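Local coordinates for protein (GYP1P) (Saccharomyces cerevisiae, PDB 1FKM) that stimulates GTP hydrolysis by Ypt/Rab GTPases such as Ypt1 and Ypt7, supplying arginine and glutamine fingers in trans through its TBC domain, at residues Arg96-Ile101 with Leu136-Phe141. Residues are numbered along the deposited sequence; the frame is centred on the assembly and turned at random.
Sequences RTNPHI and LVTPFF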
loop_
_atom_site.group_PDB
_atom_site.type_symbol
_atom_site.label_atom_id
_atom_site.label_comp_id
_atom_site.label_asym_id
_atom_site.label_seq_id
_atom_site.Cartn_x
_atom_site.Cartn_y
_atom_site.Cartn_z
ATOM N N ARG A 96 0.374 -17.374 -4.492
ATOM C CA ARG A 96 -0.305 -16.766 -5.631
ATOM C C ARG A 96 -0.291 -15.234 -5.652
ATOM O O ARG A 96 -0.938 -14.620 -6.502
ATOM C CB ARG A 96 -1.753 -17.265 -5.684
ATOM C CG ARG A 96 -1.888 -18.786 -5.651
ATOM C CD ARG A 96 -3.326 -19.230 -5.903
ATOM N NE ARG A 96 -4.247 -18.764 -4.869
ATOM C CZ ARG A 96 -5.571 -18.876 -4.943
ATOM N NH1 ARG A 96 -6.131 -19.440 -6.005
ATOM N NH2 ARG A 96 -6.335 -18.425 -3.957
ATOM N N THR A 97 0.445 -14.621 -4.728
ATOM C CA THR A 97 0.538 -13.160 -4.653
ATOM C C THR A 97 1.639 -12.627 -5.575
ATOM O O THR A 97 2.741 -13.168 -5.604
ATOM C CB THR A 97 0.830 -12.703 -3.204
ATOM O OG1 THR A 97 -0.250 -13.104 -2.355
ATOM C CG2 THR A 97 0.984 -11.192 -3.133
ATOM N N ASN A 98 1.332 -11.563 -6.317
ATOM C CA ASN A 98 2.283 -10.958 -7.260
ATOM C C ASN A 98 3.008 -12.012 -8.091
ATOM O O ASN A 98 4.238 -12.081 -8.090
ATOM C CB ASN A 98 3.325 -10.107 -6.524
ATOM C CG ASN A 98 2.725 -8.874 -5.883
ATOM O OD1 ASN A 98 1.877 -8.206 -6.471
ATOM N ND2 ASN A 98 3.178 -8.555 -4.675
ATOM N N PRO A 99 2.254 -12.844 -8.826
ATOM C CA PRO A 99 2.877 -13.888 -9.650
ATOM C C PRO A 99 3.779 -13.349 -10.760
ATOM O O PRO A 99 4.599 -14.083 -11.313
ATOM C CB PRO A 99 1.675 -14.659 -10.193
ATOM C CG PRO A 99 0.608 -13.601 -10.273
ATOM C CD PRO A 99 0.787 -12.856 -8.976
ATOM N N HIS A 100 3.633 -12.066 -11.074
ATOM C CA HIS A 100 4.437 -11.443 -12.118
ATOM C C HIS A 100 5.782 -10.920 -11.609
ATOM O O HIS A 100 6.607 -10.467 -12.401
ATOM C CB HIS A 100 3.651 -10.296 -12.766
ATOM C CG HIS A 100 3.227 -9.233 -11.800
ATOM N ND1 HIS A 100 2.422 -9.494 -10.711
ATOM C CD2 HIS A 100 3.521 -7.912 -11.741
ATOM C CE1 HIS A 100 2.241 -8.380 -10.023
ATOM N NE2 HIS A 100 2.897 -7.407 -10.628
ATOM N N ILE A 101 6.006 -10.985 -10.295
ATOM C CA ILE A 101 7.258 -10.505 -9.706
ATOM C C ILE A 101 8.008 -11.665 -9.062
ATOM O O ILE A 101 7.515 -12.287 -8.121
ATOM C CB ILE A 101 6.996 -9.411 -8.636
ATOM C CG1 ILE A 101 6.218 -8.250 -9.266
ATOM C CG2 ILE A 101 8.325 -8.895 -8.077
ATOM C CD1 ILE A 101 5.747 -7.208 -8.263
ATOM N N LEU A 136 -1.724 -5.608 -0.046
ATOM C CA LEU A 136 -1.324 -4.407 0.690
ATOM C C LEU A 136 -0.027 -4.487 1.465
ATOM O O LEU A 136 0.631 -3.472 1.676
ATOM C CB LEU A 136 -2.437 -3.972 1.650
ATOM C CG LEU A 136 -3.728 -3.481 1.000
ATOM C CD1 LEU A 136 -4.697 -3.020 2.083
ATOM C CD2 LEU A 136 -3.423 -2.342 0.044
ATOM N N VAL A 137 0.342 -5.683 1.904
ATOM C CA VAL A 137 1.571 -5.842 2.664
ATOM C C VAL A 137 2.828 -5.742 1.790
ATOM O O VAL A 137 3.883 -5.325 2.272
ATOM C CB VAL A 137 1.593 -7.216 3.412
ATOM C CG1 VAL A 137 1.745 -8.362 2.413
ATOM C CG2 VAL A 137 2.729 -7.242 4.436
ATOM N N THR A 138 2.708 -6.077 0.503
ATOM C CA THR A 138 3.881 -6.095 -0.376
ATOM C C THR A 138 4.659 -4.804 -0.649
ATOM O O THR A 138 5.897 -4.840 -0.705
ATOM C CB THR A 138 3.563 -6.842 -1.715
ATOM O OG1 THR A 138 2.559 -6.144 -2.461
ATOM C CG2 THR A 138 3.048 -8.241 -1.402
ATOM N N PRO A 139 3.976 -3.654 -0.823
ATOM C CA PRO A 139 4.749 -2.427 -1.070
ATOM C C PRO A 139 5.651 -2.103 0.123
ATOM O O PRO A 139 6.768 -1.603 -0.044
ATOM C CB PRO A 139 3.669 -1.364 -1.285
ATOM C CG PRO A 139 2.541 -2.168 -1.900
ATOM C CD PRO A 139 2.537 -3.416 -1.034
ATOM N N PHE A 140 5.156 -2.381 1.328
ATOM C CA PHE A 140 5.928 -2.149 2.551
ATOM C C PHE A 140 7.101 -3.118 2.600
ATOM O O PHE A 140 8.239 -2.716 2.836
ATOM C CB PHE A 140 5.071 -2.401 3.798
ATOM C CG PHE A 140 4.127 -1.284 4.133
ATOM C CD1 PHE A 140 4.591 0.019 4.274
ATOM C CD2 PHE A 140 2.774 -1.539 4.329
ATOM C CE1 PHE A 140 3.722 1.052 4.606
ATOM C CE2 PHE A 140 1.896 -0.511 4.661
ATOM C CZ PHE A 140 2.370 0.784 4.800
ATOM N N PHE A 141 6.798 -4.400 2.394
ATOM C CA PHE A 141 7.809 -5.457 2.443
ATOM C C PHE A 141 8.946 -5.168 1.483
ATOM O O PHE A 141 10.111 -5.164 1.873
ATOM C CB PHE A 141 7.190 -6.822 2.092
ATOM C CG PHE A 141 8.150 -7.975 2.227
ATOM C CD1 PHE A 141 8.481 -8.479 3.480
ATOM C CD2 PHE A 141 8.759 -8.525 1.104
ATOM C CE1 PHE A 141 9.407 -9.513 3.617
ATOM C CE2 PHE A 141 9.689 -9.561 1.230
ATOM C CZ PHE A 141 10.015 -10.054 2.483
#
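The side chains of Asn98 and Thr138 approach head-on, the carboxamide of Asn98 reaching out of the loop to the branched end of Thr138 on helix 133-145. Asn98 ND2 sits 3.3 Å from both Thr138 OG1 and Thr138 CG2, thus facing hydroxyl and methyl at once. The bond from ND2 to OG1 is weak, with an N-H...O angle of 158°. Thr138 OG1 is placed between its own backbone N and carbonyl carbon (chi1 64°), where the hydroxyl gives its proton to Asp135 O, three residues earlier, and accepts the weak bond from Asn98 ND2. Beside this polar link the two threonines run past one another in opposite senses, touching through their methyls at 4.0 Å from Thr97 CG2 to Thr138 CG2. With CG2 anti to the backbone N (OG1 chi1 -62°), the methyl of Thr97 is turned toward Thr138, while OG1 hydrogen-bonds to Asn134 ND2 and Asp93 O. Tyr104 packs against both Asn98 and Thr138, and all three contact residues are buried. Asn98 opens a type I beta turn closed by the Ile101 N to Asn98 O bond of 3.0 Å. The contact thus joins the loop bearing the arginine finger Arg96, next to Thr97, to a core helix of the all-helical TBC Rab-GAP domain, the side chain of Thr97 about 8 Å from that of the glutamine finger Gln131.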